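CELL WALL surface anchor family protein (Streptococcus pneumoniae, PDB 2X9Z) probably forms the repeating backbone unit of the pneumococcal pilus, a cell-wall-anchored fibre associated with adhesion. Local coordinates at residues A[54-59]-A[146-152]; A[59-64]-A[116-121]. The protein carries 1 engineered substitution. One frame throughout, in Å; residues are numbered along the deposited sequence.

Interaction 1 of 2, residues A[54-59]-A[146-152]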
ATOM      1  N   SER A  54      -0.165   3.559  -3.896  1.00  8.79           N
ATOM      2  CA  SER A  54      -0.797   2.274  -4.126  1.00  9.03           C
ATOM      3  C   SER A  54      -1.589   1.939  -2.859  1.00  8.60           C
ATOM      4  O   SER A  54      -1.056   2.010  -1.754  1.00 10.52           O
ATOM      5  CB  SER A  54       0.285   1.225  -4.410  1.00  9.75           C
ATOM      6  OG  SER A  54      -0.258  -0.052  -4.692  1.00 10.65           O
ATOM      7  N   ASP A  55      -2.856   1.569  -3.023  1.00  8.98           N
ATOM      8  CA  ASP A  55      -3.758   1.372  -1.896  1.00  8.81           C
ATOM      9  C   ASP A  55      -4.588   0.099  -2.095  1.00  8.76           C
ATOM     10  O   ASP A  55      -5.199  -0.091  -3.142  1.00  8.63           O
ATOM     11  CB  ASP A  55      -4.664   2.603  -1.804  1.00 11.35           C
ATOM     12  CG  ASP A  55      -5.440   2.692  -0.512  1.00 13.24           C
ATOM     13  OD1 ASP A  55      -5.533   1.713   0.263  1.00 14.94           O
ATOM     14  OD2 ASP A  55      -5.984   3.794  -0.285  1.00 16.70           O
ATOM     15  N   ARG A  56      -4.609  -0.777  -1.095  1.00  8.78           N
ATOM     16  CA  ARG A  56      -5.482  -1.952  -1.128  1.00  9.34           C
ATOM     17  C   ARG A  56      -6.174  -2.091   0.210  1.00  8.67           C
ATOM     18  O   ARG A  56      -5.671  -1.617   1.227  1.00 10.74           O
ATOM     19  CB  ARG A  56      -4.697  -3.226  -1.438  1.00  8.95           C
ATOM     20  CG  ARG A  56      -4.062  -3.263  -2.821  1.00 10.54           C
ATOM     21  CD  ARG A  56      -5.128  -3.356  -3.923  1.00 10.72           C
ATOM     22  NE  ARG A  56      -4.556  -3.543  -5.264  1.00 11.65           N
ATOM     23  CZ  ARG A  56      -4.022  -2.574  -6.002  1.00 10.45           C
ATOM     24  NH1 ARG A  56      -3.956  -1.339  -5.532  1.00 11.96           N
ATOM     25  NH2 ARG A  56      -3.540  -2.847  -7.209  1.00 12.97           N
HETATM   26  N   MSE A  57      -7.330  -2.742   0.225  0.99  9.92           N
HETATM   27  CA  MSE A  57      -8.065  -2.859   1.480  1.00 11.51           C
HETATM   28  C   MSE A  57      -8.674  -4.239   1.671  1.00 10.05           C
HETATM   29  O   MSE A  57      -8.854  -5.003   0.715  0.87 10.78           O
HETATM   30  CB  MSE A  57      -9.102  -1.744   1.606  1.00 13.79           C
HETATM   31  CG  MSE A  57     -10.140  -1.716   0.501  1.00 13.29           C
HETATM   32 SE   MSE A  57     -10.812   0.106   0.217  0.66 14.11          SE
HETATM   33  CE  MSE A  57      -9.233   0.788  -0.708  0.91 15.58           C
ATOM     34  N   THR A  58      -8.963  -4.570   2.924  1.00 10.46           N
ATOM     35  CA  THR A  58      -9.455  -5.904   3.267  1.00 10.73           C
ATOM     36  C   THR A  58     -10.900  -6.085   2.798  1.00 10.94           C
ATOM     37  O   THR A  58     -11.596  -5.110   2.509  1.00 11.30           O
ATOM     38  CB  THR A  58      -9.270  -6.195   4.763  1.00 10.89           C
ATOM     39  OG1 THR A  58      -9.914  -5.173   5.528  1.00 11.64           O
ATOM     40  CG2 THR A  58      -7.777  -6.190   5.105  1.00 12.49           C
ATOM     41  N   GLU A  59     -11.340  -7.336   2.703  1.00 11.79           N
ATOM     42  CA  GLU A  59     -12.533  -7.656   1.920  1.00 13.90           C
ATOM     43  C   GLU A  59     -13.849  -7.088   2.462  1.00 12.98           C
ATOM     44  O   GLU A  59     -14.819  -6.966   1.711  1.00 14.58           O
ATOM     45  CB  GLU A  59     -12.646  -9.165   1.694  1.00 18.66           C
ATOM     46  CG  GLU A  59     -12.918  -9.959   2.946  1.00 21.87           C
ATOM     47  CD  GLU A  59     -13.241 -11.414   2.652  1.00 23.54           C
ATOM     48  OE1 GLU A  59     -13.171 -11.832   1.479  1.00 26.98           O
ATOM     49  OE2 GLU A  59     -13.569 -12.146   3.599  1.00 24.02           O
ATOM     50  N   ASN A 146       4.993  -1.035  -5.219  1.00  9.59           N
ATOM     51  CA  ASN A 146       3.591  -0.778  -4.906  1.00  9.31           C
ATOM     52  C   ASN A 146       3.247  -1.436  -3.565  1.00  9.18           C
ATOM     53  O   ASN A 146       4.142  -1.888  -2.848  1.00 10.24           O
ATOM     54  CB  ASN A 146       2.687  -1.264  -6.039  1.00  9.93           C
ATOM     55  CG  ASN A 146       2.967  -2.689  -6.410  1.00 10.01           C
ATOM     56  OD1 ASN A 146       3.075  -3.541  -5.539  1.00 10.45           O
ATOM     57  ND2 ASN A 146       3.119  -2.957  -7.704  1.00 11.81           N
ATOM     58  N   THR A 147       1.967  -1.490  -3.207  1.00  9.00           N
ATOM     59  CA  THR A 147       1.592  -1.892  -1.855  1.00  9.12           C
ATOM     60  C   THR A 147       1.199  -3.374  -1.804  1.00  8.74           C
ATOM     61  O   THR A 147       0.740  -3.936  -2.794  1.00  8.10           O
ATOM     62  CB  THR A 147       0.467  -0.977  -1.304  1.00  9.36           C
ATOM     63  OG1 THR A 147       0.465  -1.015   0.128  1.00 10.59           O
ATOM     64  CG2 THR A 147      -0.912  -1.369  -1.853  1.00 11.09           C
ATOM     65  N   PRO A 148       1.379  -4.029  -0.640  1.00  9.16           N
ATOM     66  CA  PRO A 148       0.943  -5.433  -0.539  1.00  9.81           C
ATOM     67  C   PRO A 148      -0.545  -5.647  -0.870  1.00  9.95           C
ATOM     68  O   PRO A 148      -1.390  -4.795  -0.568  1.00 10.06           O
ATOM     69  CB  PRO A 148       1.237  -5.786   0.929  1.00  9.52           C
ATOM     70  CG  PRO A 148       2.414  -4.925   1.253  1.00 10.22           C
ATOM     71  CD  PRO A 148       2.153  -3.613   0.544  1.00  9.31           C
ATOM     72  N   LYS A 149      -0.849  -6.781  -1.497  1.00 10.04           N
ATOM     73  CA  LYS A 149      -2.228  -7.203  -1.732  1.00 10.27           C
ATOM     74  C   LYS A 149      -2.561  -8.293  -0.708  1.00 10.14           C
ATOM     75  O   LYS A 149      -1.950  -9.364  -0.725  1.00 11.13           O
ATOM     76  CB  LYS A 149      -2.395  -7.771  -3.147  1.00  9.95           C
ATOM     77  CG  LYS A 149      -2.440  -6.739  -4.284  1.00 10.18           C
ATOM     78  CD  LYS A 149      -1.066  -6.111  -4.547  1.00 10.52           C
ATOM     79  CE  LYS A 149      -1.130  -4.934  -5.514  1.00 10.65           C
ATOM     80  NZ  LYS A 149       0.220  -4.291  -5.611  1.00  9.74           N
ATOM     81  N   PRO A 150      -3.520  -8.028   0.198  1.00 10.35           N
ATOM     82  CA  PRO A 150      -3.834  -9.047   1.208  1.00 12.47           C
ATOM     83  C   PRO A 150      -4.424 -10.315   0.597  1.00 10.37           C
ATOM     84  O   PRO A 150      -5.071 -10.264  -0.452  1.00 11.21           O
ATOM     85  CB  PRO A 150      -4.873  -8.360   2.099  1.00 14.48           C
ATOM     86  CG  PRO A 150      -4.700  -6.910   1.859  1.00 16.64           C
ATOM     87  CD  PRO A 150      -4.244  -6.771   0.437  1.00 12.08           C
ATOM     88  N   ASN A 151      -4.189 -11.451   1.246  1.00 12.15           N
ATOM     89  CA  ASN A 151      -4.741 -12.725   0.790  1.00 13.44           C
ATOM     90  C   ASN A 151      -5.015 -13.649   1.960  1.00 14.06           C
ATOM     91  O   ASN A 151      -4.371 -13.553   3.006  1.00 14.18           O
ATOM     92  CB  ASN A 151      -3.783 -13.412  -0.187  1.00 12.77           C
ATOM     93  CG  ASN A 151      -4.468 -14.457  -1.073  1.00 13.19           C
ATOM     94  OD1 ASN A 151      -5.696 -14.594  -1.075  1.00 14.33           O
ATOM     95  ND2 ASN A 151      -3.666 -15.196  -1.841  1.00 13.70           N
ATOM     96  N   LYS A 152      -5.974 -14.544   1.776  1.00 15.61           N
ATOM     97  CA  LYS A 152      -6.215 -15.596   2.744  1.00 16.82           C
ATOM     98  C   LYS A 152      -5.286 -16.765   2.454  1.00 16.84           C
ATOM     99  O   LYS A 152      -4.797 -16.907   1.329  1.00 17.17           O
ATOM    100  CB  LYS A 152      -7.672 -16.049   2.666  1.00 18.09           C
ATOM    101  CG  LYS A 152      -8.653 -15.002   3.151  1.00 18.63           C
ATOM    102  CD  LYS A 152     -10.093 -15.450   3.002  1.00 20.68           C
ATOM    103  CE  LYS A 152     -11.036 -14.318   3.370  1.00 22.18           C
ATOM    104  NZ  LYS A 152     -12.461 -14.677   3.156  1.00 23.56           N
TER
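The Arg-56 guanidinium has the aliphatic end of Lys-149 over one face, with CE of Lys-149 3.6 Å from NH2 of Arg-56. At its rim, NH1 of Arg-56 donates almost in plane to O of Asp-55 at 3.0 Å, though from well above the carbonyl plane. NH2 is salt-bridged to the carboxylates of both Asp-92 and Glu-231, whereas NE, buried by the contact, has no polar partner in the model. With CG anti to the carbonyl carbon (chi1 -65°), the arginine sets CG against the methyl CG2 of Thr-147 at 3.8 Å, and a bend at chi2 (-68°) carries the guanidinium back toward O of Asp-55. The ammonium end of Lys-149 is held by O of Thr-147, which NZ meets in the carbonyl plane at 2.9 Å. NZ of Lys-149 also lies 4.3 Å from NH2 of Arg-56, like charges that the two carboxylates would probably offset.

Strand 50-57 belongs to one sheet of a Cna-B-like pilin domain; 146-152 leads irregularly toward strand 159-166 of the next sheet. The contact thus probably lies where the domain's two-sheet body meets the following region, Glu-231 coming from the loop after strand 226-229. The two segments run in nearly the same direction, and Pro-150 brings CD to 4.0 Å from CB of Arg-56.

At one end, N of Thr-147 donates to OG of Ser-54 at 3.0 Å; that hydroxyl is also bonded to Asp-92, and OG1 of Thr-147 to Asp-133. At the other, the extended Lys-152 meets Glu-59 roughly at a right angle, NZ forming a salt bridge with OE2 of Glu-59 at 2.8 Å from above the carboxylate plane.

Interaction 2 of 2, residues A[59-64]-A[116-121]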
ATOM      1  N   GLU A  59     -11.340  -7.336   2.703  1.00 11.79           N
ATOM      2  CA  GLU A  59     -12.533  -7.656   1.920  1.00 13.90           C
ATOM      3  C   GLU A  59     -13.849  -7.088   2.462  1.00 12.98           C
ATOM      4  O   GLU A  59     -14.819  -6.966   1.711  1.00 14.58           O
ATOM      5  CB  GLU A  59     -12.646  -9.165   1.694  1.00 18.66           C
ATOM      6  CG  GLU A  59     -12.918  -9.959   2.946  1.00 21.87           C
ATOM      7  CD  GLU A  59     -13.241 -11.414   2.652  1.00 23.54           C
ATOM      8  OE1 GLU A  59     -13.171 -11.832   1.479  1.00 26.98           O
ATOM      9  OE2 GLU A  59     -13.569 -12.146   3.599  1.00 24.02           O
ATOM     10  N   GLY A  60     -13.878  -6.723   3.742  1.00 12.53           N
ATOM     11  CA  GLY A  60     -15.062  -6.130   4.344  1.00 12.95           C
ATOM     12  C   GLY A  60     -15.259  -4.676   3.958  1.00 11.85           C
ATOM     13  O   GLY A  60     -16.281  -4.075   4.289  1.00 13.43           O
ATOM     14  N   LEU A  61     -14.267  -4.102   3.283  1.00 11.01           N
ATOM     15  CA  LEU A  61     -14.391  -2.755   2.728  1.00 11.98           C
ATOM     16  C   LEU A  61     -14.414  -2.819   1.212  1.00 13.68           C
ATOM     17  O   LEU A  61     -13.418  -3.177   0.589  1.00 16.48           O
ATOM     18  CB  LEU A  61     -13.223  -1.877   3.175  1.00 12.25           C
ATOM     19  CG  LEU A  61     -13.223  -1.409   4.624  1.00 13.09           C
ATOM     20  CD1 LEU A  61     -11.831  -0.946   5.012  1.00 13.62           C
ATOM     21  CD2 LEU A  61     -14.253  -0.301   4.829  1.00 13.58           C
ATOM     22  N   ALA A  62     -15.545  -2.466   0.619  1.00 11.75           N
ATOM     23  CA  ALA A  62     -15.653  -2.431  -0.835  1.00 12.86           C
ATOM     24  C   ALA A  62     -15.204  -1.072  -1.343  1.00 12.19           C
ATOM     25  O   ALA A  62     -15.892  -0.071  -1.149  1.00 13.31           O
ATOM     26  CB  ALA A  62     -17.084  -2.709  -1.283  1.00 13.29           C
ATOM     27  N   PHE A  63     -14.049  -1.036  -1.995  1.00 11.51           N
ATOM     28  CA  PHE A  63     -13.567   0.191  -2.621  1.00 12.48           C
ATOM     29  C   PHE A  63     -14.629   0.771  -3.560  1.00 11.30           C
ATOM     30  O   PHE A  63     -15.187   0.049  -4.382  1.00 12.62           O
ATOM     31  CB  PHE A  63     -12.274  -0.079  -3.393  1.00 12.17           C
ATOM     32  CG  PHE A  63     -11.793   1.102  -4.189  1.00 12.72           C
ATOM     33  CD1 PHE A  63     -11.506   2.306  -3.563  1.00 12.40           C
ATOM     34  CD2 PHE A  63     -11.660   1.017  -5.564  1.00 14.69           C
ATOM     35  CE1 PHE A  63     -11.084   3.406  -4.297  1.00 13.30           C
ATOM     36  CE2 PHE A  63     -11.232   2.111  -6.304  1.00 16.39           C
ATOM     37  CZ  PHE A  63     -10.950   3.306  -5.668  1.00 14.62           C
ATOM     38  N   ASN A  64     -14.920   2.065  -3.428  1.00 10.26           N
ATOM     39  CA  ASN A  64     -15.919   2.704  -4.287  1.00  9.72           C
ATOM     40  C   ASN A  64     -15.274   3.307  -5.539  1.00 11.03           C
ATOM     41  O   ASN A  64     -14.710   4.415  -5.516  1.00 10.70           O
ATOM     42  CB  ASN A  64     -16.701   3.780  -3.517  1.00 10.71           C
ATOM     43  CG  ASN A  64     -17.559   3.202  -2.402  1.00 11.22           C
ATOM     44  OD1 ASN A  64     -17.965   2.042  -2.449  1.00 12.39           O
ATOM     45  ND2 ASN A  64     -17.847   4.021  -1.398  1.00 12.51           N
ATOM     46  N   TYR A 116     -11.064   9.414  -1.290  1.00 10.62           N
ATOM     47  CA  TYR A 116     -11.908   8.382  -1.893  1.00  9.37           C
ATOM     48  C   TYR A 116     -12.778   7.787  -0.801  1.00  8.96           C
ATOM     49  O   TYR A 116     -12.606   8.100   0.374  1.00 10.04           O
ATOM     50  CB  TYR A 116     -11.059   7.279  -2.534  1.00 10.40           C
ATOM     51  CG  TYR A 116     -10.298   6.442  -1.533  1.00 11.29           C
ATOM     52  CD1 TYR A 116     -10.855   5.275  -1.006  1.00 11.44           C
ATOM     53  CD2 TYR A 116      -9.033   6.818  -1.101  1.00 11.95           C
ATOM     54  CE1 TYR A 116     -10.169   4.495  -0.079  1.00 12.24           C
ATOM     55  CE2 TYR A 116      -8.331   6.045  -0.177  1.00 11.51           C
ATOM     56  CZ  TYR A 116      -8.910   4.889   0.331  1.00 10.72           C
ATOM     57  OH  TYR A 116      -8.227   4.126   1.242  1.00 12.66           O
ATOM     58  N   SER A 117     -13.708   6.928  -1.184  1.00 10.82           N
ATOM     59  CA  SER A 117     -14.511   6.252  -0.177  1.00 11.04           C
ATOM     60  C   SER A 117     -14.561   4.751  -0.407  1.00 10.27           C
ATOM     61  O   SER A 117     -14.200   4.255  -1.487  1.00 10.61           O
ATOM     62  CB  SER A 117     -15.921   6.839  -0.107  1.00 11.49           C
ATOM     63  OG  SER A 117     -16.626   6.627  -1.316  1.00 11.08           O
ATOM     64  N   ALA A 118     -14.993   4.037   0.629  1.00 10.47           N
ATOM     65  CA  ALA A 118     -15.230   2.604   0.556  1.00 10.03           C
ATOM     66  C   ALA A 118     -16.481   2.318   1.360  1.00 11.43           C
ATOM     67  O   ALA A 118     -16.870   3.111   2.207  1.00 14.16           O
ATOM     68  CB  ALA A 118     -14.053   1.838   1.113  1.00 11.63           C
ATOM     69  N   THR A 119     -17.120   1.192   1.084  1.00 11.40           N
ATOM     70  CA  THR A 119     -18.364   0.848   1.754  1.00 12.20           C
ATOM     71  C   THR A 119     -18.155  -0.377   2.629  1.00 11.28           C
ATOM     72  O   THR A 119     -17.628  -1.388   2.168  1.00 11.89           O
ATOM     73  CB  THR A 119     -19.447   0.526   0.717  1.00 13.94           C
ATOM     74  OG1 THR A 119     -19.608   1.648  -0.152  1.00 14.81           O
ATOM     75  CG2 THR A 119     -20.776   0.226   1.389  1.00 16.18           C
ATOM     76  N   LEU A 120     -18.566  -0.297   3.889  1.00 11.37           N
ATOM     77  CA  LEU A 120     -18.516  -1.472   4.750  1.00 10.48           C
ATOM     78  C   LEU A 120     -19.570  -2.468   4.269  1.00 10.83           C
ATOM     79  O   LEU A 120     -20.741  -2.120   4.137  1.00 12.52           O
ATOM     80  CB  LEU A 120     -18.746  -1.098   6.220  1.00 12.95           C
ATOM     81  CG  LEU A 120     -18.488  -2.201   7.250  1.00 16.07           C
ATOM     82  CD1 LEU A 120     -17.018  -2.584   7.269  1.00 17.07           C
ATOM     83  CD2 LEU A 120     -18.946  -1.770   8.634  1.00 18.98           C
ATOM     84  N   ASN A 121     -19.156  -3.694   3.978  1.00 12.28           N
ATOM     85  CA  ASN A 121     -20.069  -4.669   3.387  1.00 13.63           C
ATOM     86  C   ASN A 121     -20.336  -5.875   4.285  1.00 16.07           C
ATOM     87  O   ASN A 121     -19.767  -5.992   5.367  1.00 17.00           O
ATOM     88  CB  ASN A 121     -19.569  -5.104   2.005  1.00 13.93           C
ATOM     89  CG  ASN A 121     -18.247  -5.840   2.073  1.00 14.81           C
ATOM     90  OD1 ASN A 121     -18.103  -6.787   2.841  1.00 16.98           O
ATOM     91  ND2 ASN A 121     -17.266  -5.399   1.284  1.00 16.91           N
TER
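Ala-62 and Thr-119 form the central hydrogen-bonded pair of an antiparallel strand pairing, in which the start of strand 61-72 lies against the end of strand 110-120 in a five-stranded sheet of the Cna-B-like domain. N of Ala-62 donates to O of Thr-119 and N of Thr-119 returns a bond to O of Ala-62, both at 2.8 Å. The pairing continues through N of Asn-64, bonded to O of Ser-117, and through N of Asn-121, bonded to O of Gly-60. Between these lie the non-hydrogen-bonded pairs Leu-61 with Leu-120 and Phe-63 with Ala-118. CA-H...O contacts add to the backbone pairing; one brings CA of Leu-61 to 3.6 Å from O of Thr-119. Where the pairing runs out into the loops, Asn-121 takes over with its side chain: ND2 donates to O of Glu-59 at 2.9 Å, that oxygen lying in the amide plane of Asn-121.

On the face bearing Leu-61, Phe-63 and Ala-118, CD2 of Leu-61 sits 4.3 Å from both CB of Ala-118 and CD1 of Leu-120. Phe-63 swings CG opposite its own nitrogen (chi1 174°) and presents its edge to Tyr-116, with CE1 of Phe-63 3.8 Å from CD1 of Tyr-116. This is an offset edge-to-face pair, its ring planes inclined at 63°.

Farther out, Phe-91 meets both rings, and Tyr-36 lies nearly parallel to the ring of Tyr-116. Met-57, a selenomethionine on strand 50-57, packs on Phe-63, Tyr-116 and Ala-118 from the facing sheet of the sandwich. Strand 33-42 pairs with the other edge of strand 110-120, fixing it in the sheet interior. The amide of Asn-121 is itself anchored, its OD1 accepting from N of Lys-123.

The centres of the two interactions lie about 13 Å apart, and Glu-59 belongs to both: it lies in the short turn between strands 50-57 and 61-72. Along the chain, 59-64 with 116-121 is nested inside the loop closed by 54-59 with 146-152. Interaction 2 joins two strands within one sheet, whereas interaction 1 lies on the facing sheet and looks toward the region holding strand 159-166. Between the layers, Asp-55 OD2 makes a probable but weak hydrogen bond with Tyr-116 OH. Strand 50-57 thus turns one side, with Asp-55 and Met-57, to the core between the sheets and the other, with Ser-54 and Arg-56, to 146-152.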